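Local coordinates for protein LamCAT (Aquimarina sp., PDB 6JIA) that probably hydrolyses beta-1,3-linked glucans such as laminarin, acting as a family 16 glycoside hydrolase, at residues A85-P90 and D118-V123; F99-D104 and F197-N202. All coordinates share one frame; numbering follows the deposited sequence.

Interaction 1 (A85-P90 and D118-V123); sequences ARIAMP and DIMEHV. With GLC (alpha-D-glucopyranose), chain B.
In the buried interior of the beta-jelly-roll sandwich, Met89 and Met120 reach across the gap between two layers and meet tip to tip. The methyl CE of Met89 lies 3.5 Å from SD of Met120. The two sulfurs are near neighbours as well. In Met120 the first torsion (chi1 -175°) sets CG opposite the backbone N, and bends at chi2 and chi3 then bring the thioether round to Met89. Ile87 CD1 adds a looser contact, 4.3 Å from Met120 CE. On the other flank, SD of Met89 rests 3.5 Å from CB of His122. Its approach to the imidazole is oblique, 4.7 Å from SD to the ring centroid. Segment 118-123 carries the Asp-Ile-Met-Glu sequence of the family 16 active-site signature, and Ile119 and Met120 form its classic beta bulge, both facing Phe99. Met120 and His122 point toward 85-90, while Asp118 and Glu121 hydrogen-bond the glucose. O1 of the sugar donates to Asp118 OD1 at 2.8 Å, and its O6 donates to Glu121 OE2 at 2.8 Å. Trp96 NE1 is also hydrogen-bonded to that Glu121 oxygen. No direct hydrogen bond joins the two segments, but one water links them. It donates to Pro90 O and lies in the plane of the His122 ring, 2.7 Å from ND1. NE2 of the same ring is hydrogen-bonded to Glu126 O.

Interaction 2 (F99-D104 and F197-N202); sequences FWMLGD and FFILLN. With GLC (alpha-D-glucopyranose), chain B.
Trp100 and Leu200 form a hydrogen-bonded pair of two antiparallel strands, and on this face the leucine fills the hollow beneath the indole. CB of Leu200 sits over the five-membered ring, 3.7 Å from its centroid. CD2 reaches CZ2 on the six-membered ring. Glucose lies on the opposite face, with its C5 3.3 Å above the indole plane and offset toward the rim, a sugar-aromatic platform common in glycoside hydrolases. Trp100 CG stands between the backbone N and the carbonyl carbon (chi1 57°), which brings the indole back toward 197-202. There NE1 donates to Asn202 OD1 at 2.8 Å, and the amide plane stands 75° from the ring. A leucine here has no indole, and would probably leave the glucose without its flat support and Asn202 OD1 without this donor. Further along, Leu102 CB fits over the Phe198 ring, 4.0 Å from its centroid. The two side chains lie side by side. The Phe197 ring lays one face over the Gly103 backbone, with Gly103 CA 3.8 Å from the ring centroid. On the face of Phe99, Met101, Ile199 and Leu201, the Phe99 ring edge meets Ile199 CG2 at 3.8 Å. Met101 CE also reaches Phe197 CB. This face packs on strands 81-88 and 221-232. On the sugar side, Arg69 of strand 63-71 touches Trp100, Leu200 and Asn202.

In the fold
The centres of the two interactions are 13 Å apart. Their segments alternate along the chain: 85-90, 99-104, 118-123, then 197-202. Interaction 1 packs the end of strand 81-88 and the residues just after it, from one layer of the sandwich, against strand 120-121 and His122 of the other. Interaction 2 lies within that second layer, where strand 95-103 pairs with both 120-121 and 197-205. The join is direct: Met120 O and Phe99 N are 2.8 Å apart, a probable hydrogen bond, and Ala85 packs on the Phe99 ring. Both interactions also reach the same glucose. The core packing and the sugar-binding surface therefore share the same strands.

Interaction 1 (A85-P90 and D118-V123)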
loop_
_atom_site.group_PDB
_atom_site.type_symbol
_atom_site.label_atom_id
_atom_site.label_comp_id
_atom_site.label_asym_id
_atom_site.label_seq_id
_atom_site.Cartn_x
_atom_site.Cartn_y
_atom_site.Cartn_z
ATOM N N ALA A 85 -3.671 -9.226 1.010
ATOM C CA ALA A 85 -2.434 -9.661 0.335
ATOM C C ALA A 85 -1.588 -10.449 1.332
ATOM O O ALA A 85 -1.585 -10.134 2.545
ATOM C CB ALA A 85 -1.718 -8.474 -0.228
ATOM N N ARG A 86 -0.884 -11.454 0.827
ATOM C CA ARG A 86 0.069 -12.223 1.642
ATOM C C ARG A 86 1.468 -11.729 1.258
ATOM O O ARG A 86 1.830 -11.876 0.106
ATOM C CB ARG A 86 -0.182 -13.705 1.380
ATOM C CG ARG A 86 0.707 -14.604 2.196
ATOM C CD ARG A 86 0.234 -16.038 2.100
ATOM N NE ARG A 86 1.016 -16.804 3.050
ATOM C CZ ARG A 86 2.051 -17.602 2.763
ATOM N NH1 ARG A 86 2.411 -17.855 1.522
ATOM N NH2 ARG A 86 2.677 -18.217 3.746
ATOM N N ILE A 87 2.144 -11.086 2.204
ATOM C CA ILE A 87 3.356 -10.268 1.965
ATOM C C ILE A 87 4.465 -10.677 2.927
ATOM O O ILE A 87 4.211 -10.837 4.137
ATOM C CB ILE A 87 3.048 -8.762 2.093
ATOM C CG1 ILE A 87 1.897 -8.349 1.177
ATOM C CG2 ILE A 87 4.299 -7.939 1.832
ATOM C CD1 ILE A 87 1.470 -6.907 1.293
ATOM N N ALA A 88 5.670 -10.736 2.390
ATOM C CA ALA A 88 6.946 -10.845 3.137
ATOM C C ALA A 88 7.806 -9.668 2.697
ATOM O O ALA A 88 7.963 -9.482 1.511
ATOM C CB ALA A 88 7.624 -12.152 2.835
ATOM N N MET A 89 8.257 -8.825 3.616
ATOM C CA MET A 89 8.910 -7.558 3.248
ATOM C C MET A 89 10.241 -7.445 3.987
ATOM O O MET A 89 10.440 -8.023 5.066
ATOM C CB MET A 89 7.993 -6.378 3.581
ATOM C CG MET A 89 7.867 -6.093 5.050
ATOM S SD MET A 89 6.444 -5.063 5.484
ATOM C CE MET A 89 5.096 -6.252 5.390
ATOM N N PRO A 90 11.179 -6.683 3.400
ATOM C CA PRO A 90 12.477 -6.463 4.027
ATOM C C PRO A 90 12.298 -5.534 5.238
ATOM O O PRO A 90 11.272 -4.847 5.381
ATOM C CB PRO A 90 13.313 -5.877 2.890
ATOM C CG PRO A 90 12.341 -5.243 1.949
ATOM C CD PRO A 90 11.013 -5.942 2.140
ATOM N N ASP A 118 -4.570 2.701 3.911
ATOM C CA ASP A 118 -3.329 1.909 3.997
ATOM C C ASP A 118 -3.636 0.594 4.711
ATOM O O ASP A 118 -3.946 0.607 5.904
ATOM C CB ASP A 118 -2.209 2.658 4.712
ATOM C CG ASP A 118 -1.679 3.813 3.872
ATOM O OD1 ASP A 118 -2.271 4.869 3.975
ATOM O OD2 ASP A 118 -0.646 3.612 3.111
ATOM N N ILE A 119 -3.582 -0.508 3.986
ATOM C CA ILE A 119 -3.857 -1.844 4.563
ATOM C C ILE A 119 -2.640 -2.346 5.332
ATOM O O ILE A 119 -2.802 -2.973 6.415
ATOM C CB ILE A 119 -4.304 -2.808 3.461
ATOM C CG1 ILE A 119 -5.552 -2.290 2.730
ATOM C CG2 ILE A 119 -4.509 -4.176 4.104
ATOM C CD1 ILE A 119 -5.850 -2.992 1.429
ATOM N N MET A 120 -1.458 -2.040 4.830
ATOM C CA MET A 120 -0.187 -2.374 5.506
ATOM C C MET A 120 0.793 -1.287 5.126
ATOM O O MET A 120 0.952 -1.039 3.905
ATOM C CB MET A 120 0.415 -3.720 5.071
ATOM C CG MET A 120 1.625 -4.146 5.814
ATOM S SD MET A 120 3.171 -3.341 5.299
ATOM C CE MET A 120 3.262 -3.756 3.570
ATOM N N GLU A 121 1.422 -0.714 6.141
ATOM C CA GLU A 121 2.695 0.009 5.978
ATOM C C GLU A 121 3.685 -0.450 7.032
ATOM O O GLU A 121 3.307 -0.756 8.148
ATOM C CB GLU A 121 2.519 1.518 6.091
ATOM C CG GLU A 121 1.727 2.104 4.956
ATOM C CD GLU A 121 1.570 3.597 5.112
ATOM O OE1 GLU A 121 0.673 4.010 5.949
ATOM O OE2 GLU A 121 2.438 4.310 4.559
ATOM N N HIS A 122 4.949 -0.386 6.677
ATOM C CA HIS A 122 6.050 -0.668 7.614
ATOM C C HIS A 122 7.175 0.290 7.270
ATOM O O HIS A 122 7.321 0.593 6.061
ATOM C CB HIS A 122 6.481 -2.130 7.478
ATOM C CG HIS A 122 7.636 -2.494 8.343
ATOM N ND1 HIS A 122 8.932 -2.476 7.883
ATOM C CD2 HIS A 122 7.702 -2.843 9.639
ATOM C CE1 HIS A 122 9.759 -2.812 8.870
ATOM N NE2 HIS A 122 9.033 -3.043 9.960
ATOM N N VAL A 123 7.911 0.712 8.301
ATOM C CA VAL A 123 9.122 1.546 8.123
ATOM C C VAL A 123 10.300 0.931 8.854
ATOM O O VAL A 123 10.120 0.352 9.977
ATOM C CB VAL A 123 8.857 3.000 8.537
ATOM C CG1 VAL A 123 7.882 3.635 7.565
ATOM C CG2 VAL A 123 8.357 3.122 9.967
HETATM C C1 GLC B . -0.282 6.925 2.729
HETATM C C2 GLC B . 0.400 8.247 2.412
HETATM C C3 GLC B . 0.953 8.287 1.025
HETATM C C4 GLC B . 1.899 7.144 0.824
HETATM C C5 GLC B . 1.096 5.806 1.033
HETATM C C6 GLC B . 1.985 4.548 0.938
HETATM O O1 GLC B . -1.537 6.793 2.056
HETATM O O2 GLC B . -0.480 9.269 2.753
HETATM O O3 GLC B . 1.637 9.538 0.842
HETATM O O4 GLC B . 2.538 7.223 -0.437
HETATM O O5 GLC B . 0.641 5.865 2.423
HETATM O O6 GLC B . 3.088 4.588 1.855
HETATM O O HOH W 1 10.315 -2.439 5.587
#

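Interaction 2 (F99-D104 and F197-N202)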
loop_
_atom_site.group_PDB
_atom_site.type_symbol
_atom_site.label_atom_id
_atom_site.label_comp_id
_atom_site.label_asym_id
_atom_site.label_seq_id
_atom_site.Cartn_x
_atom_site.Cartn_y
_atom_site.Cartn_z
ATOM N N PHE A 99 1.013 -1.471 1.133
ATOM C CA PHE A 99 -0.135 -2.108 0.471
ATOM C C PHE A 99 -1.344 -1.253 0.843
ATOM O O PHE A 99 -1.683 -1.178 2.030
ATOM C CB PHE A 99 -0.240 -3.567 0.918
ATOM C CG PHE A 99 -1.520 -4.262 0.520
ATOM C CD1 PHE A 99 -2.022 -4.148 -0.759
ATOM C CD2 PHE A 99 -2.190 -5.085 1.405
ATOM C CE1 PHE A 99 -3.156 -4.859 -1.165
ATOM C CE2 PHE A 99 -3.345 -5.769 1.012
ATOM C CZ PHE A 99 -3.832 -5.646 -0.262
ATOM N N TRP A 100 -1.911 -0.555 -0.132
ATOM C CA TRP A 100 -2.868 0.541 0.127
ATOM C C TRP A 100 -3.826 0.755 -1.036
ATOM O O TRP A 100 -3.774 0.041 -2.070
ATOM C CB TRP A 100 -2.116 1.813 0.491
ATOM C CG TRP A 100 -1.108 2.328 -0.488
ATOM C CD1 TRP A 100 0.034 1.716 -0.948
ATOM C CD2 TRP A 100 -1.073 3.663 -1.006
ATOM N NE1 TRP A 100 0.743 2.565 -1.746
ATOM C CE2 TRP A 100 0.113 3.781 -1.768
ATOM C CE3 TRP A 100 -1.870 4.789 -0.821
ATOM C CZ2 TRP A 100 0.475 4.983 -2.389
ATOM C CZ3 TRP A 100 -1.529 5.963 -1.464
ATOM C CH2 TRP A 100 -0.370 6.055 -2.228
ATOM N N MET A 101 -4.708 1.695 -0.820
ATOM C CA MET A 101 -5.808 2.006 -1.749
ATOM C C MET A 101 -5.983 3.524 -1.808
ATOM O O MET A 101 -5.744 4.160 -0.805
ATOM C CB MET A 101 -7.079 1.327 -1.241
ATOM C CG MET A 101 -6.961 -0.186 -1.085
ATOM S SD MET A 101 -8.651 -0.888 -0.761
ATOM C CE MET A 101 -9.237 -0.963 -2.444
ATOM N N LEU A 102 -6.424 4.026 -2.951
ATOM C CA LEU A 102 -6.773 5.440 -3.238
ATOM C C LEU A 102 -8.154 5.476 -3.897
ATOM O O LEU A 102 -8.450 4.610 -4.745
ATOM C CB LEU A 102 -5.731 6.051 -4.169
ATOM C CG LEU A 102 -4.408 6.479 -3.539
ATOM C CD1 LEU A 102 -3.411 6.878 -4.658
ATOM C CD2 LEU A 102 -4.617 7.628 -2.560
ATOM N N GLY A 103 -8.911 6.525 -3.625
ATOM C CA GLY A 103 -10.160 6.807 -4.341
ATOM C C GLY A 103 -9.887 6.991 -5.832
ATOM O O GLY A 103 -8.978 7.747 -6.183
ATOM N N ASP A 104 -10.675 6.321 -6.667
ATOM C CA ASP A 104 -10.758 6.506 -8.138
ATOM C C ASP A 104 -10.817 7.994 -8.502
ATOM O O ASP A 104 -10.285 8.353 -9.572
ATOM C CB ASP A 104 -12.035 5.889 -8.702
ATOM C CG ASP A 104 -11.871 4.425 -8.986
ATOM O OD1 ASP A 104 -10.764 3.917 -8.714
ATOM O OD2 ASP A 104 -12.842 3.820 -9.484
ATOM N N PHE A 197 -12.422 2.574 -4.827
ATOM C CA PHE A 197 -10.975 2.690 -4.561
ATOM C C PHE A 197 -10.256 1.625 -5.374
ATOM O O PHE A 197 -10.782 0.489 -5.587
ATOM C CB PHE A 197 -10.701 2.478 -3.061
ATOM C CG PHE A 197 -10.957 3.665 -2.171
ATOM C CD1 PHE A 197 -12.239 4.150 -1.984
ATOM C CD2 PHE A 197 -9.922 4.254 -1.460
ATOM C CE1 PHE A 197 -12.464 5.285 -1.213
ATOM C CE2 PHE A 197 -10.152 5.355 -0.647
ATOM C CZ PHE A 197 -11.433 5.851 -0.505
ATOM N N PHE A 198 -9.026 1.950 -5.746
ATOM C CA PHE A 198 -8.112 1.043 -6.468
ATOM C C PHE A 198 -6.947 0.686 -5.536
ATOM O O PHE A 198 -6.817 1.354 -4.479
ATOM C CB PHE A 198 -7.661 1.680 -7.788
ATOM C CG PHE A 198 -6.844 2.921 -7.684
ATOM C CD1 PHE A 198 -5.467 2.836 -7.497
ATOM C CD2 PHE A 198 -7.410 4.173 -7.864
ATOM C CE1 PHE A 198 -4.696 3.982 -7.473
ATOM C CE2 PHE A 198 -6.629 5.312 -7.810
ATOM C CZ PHE A 198 -5.271 5.219 -7.595
ATOM N N ILE A 199 -6.204 -0.373 -5.876
ATOM C CA ILE A 199 -5.138 -0.936 -4.997
ATOM C C ILE A 199 -3.791 -0.438 -5.501
ATOM O O ILE A 199 -3.617 -0.330 -6.728
ATOM C CB ILE A 199 -5.218 -2.475 -4.990
ATOM C CG1 ILE A 199 -6.437 -2.977 -4.205
ATOM C CG2 ILE A 199 -3.951 -3.083 -4.466
ATOM C CD1 ILE A 199 -6.717 -4.446 -4.381
ATOM N N LEU A 200 -2.863 -0.187 -4.574
ATOM C CA LEU A 200 -1.435 0.028 -4.892
ATOM C C LEU A 200 -0.556 -0.938 -4.096
ATOM O O LEU A 200 -0.864 -1.297 -2.946
ATOM C CB LEU A 200 -1.039 1.468 -4.551
ATOM C CG LEU A 200 -1.869 2.533 -5.245
ATOM C CD1 LEU A 200 -3.044 2.935 -4.369
ATOM C CD2 LEU A 200 -1.017 3.751 -5.583
ATOM N N LEU A 201 0.601 -1.251 -4.672
ATOM C CA LEU A 201 1.703 -1.899 -3.954
ATOM C C LEU A 201 2.973 -1.115 -4.250
ATOM O O LEU A 201 3.215 -0.807 -5.420
ATOM C CB LEU A 201 1.879 -3.321 -4.466
ATOM C CG LEU A 201 0.910 -4.366 -3.952
ATOM C CD1 LEU A 201 1.033 -5.621 -4.819
ATOM C CD2 LEU A 201 1.187 -4.670 -2.487
ATOM N N ASN A 202 3.788 -0.852 -3.245
ATOM C CA ASN A 202 5.098 -0.236 -3.542
ATOM C C ASN A 202 6.078 -0.528 -2.434
ATOM O O ASN A 202 5.662 -1.010 -1.371
ATOM C CB ASN A 202 4.956 1.271 -3.760
ATOM C CG ASN A 202 4.613 1.990 -2.474
ATOM O OD1 ASN A 202 3.444 2.014 -2.043
ATOM N ND2 ASN A 202 5.630 2.550 -1.834
HETATM C C1 GLC B . -0.282 6.925 2.729
HETATM C C2 GLC B . 0.400 8.247 2.412
HETATM C C3 GLC B . 0.953 8.287 1.025
HETATM C C4 GLC B . 1.899 7.144 0.824
HETATM C C5 GLC B . 1.096 5.806 1.033
HETATM C C6 GLC B . 1.985 4.548 0.938
HETATM O O1 GLC B . -1.537 6.793 2.056
HETATM O O2 GLC B . -0.480 9.269 2.753
HETATM O O3 GLC B . 1.637 9.538 0.842
HETATM O O4 GLC B . 2.538 7.223 -0.437
HETATM O O5 GLC B . 0.641 5.865 2.423
HETATM O O6 GLC B . 3.088 4.588 1.855
#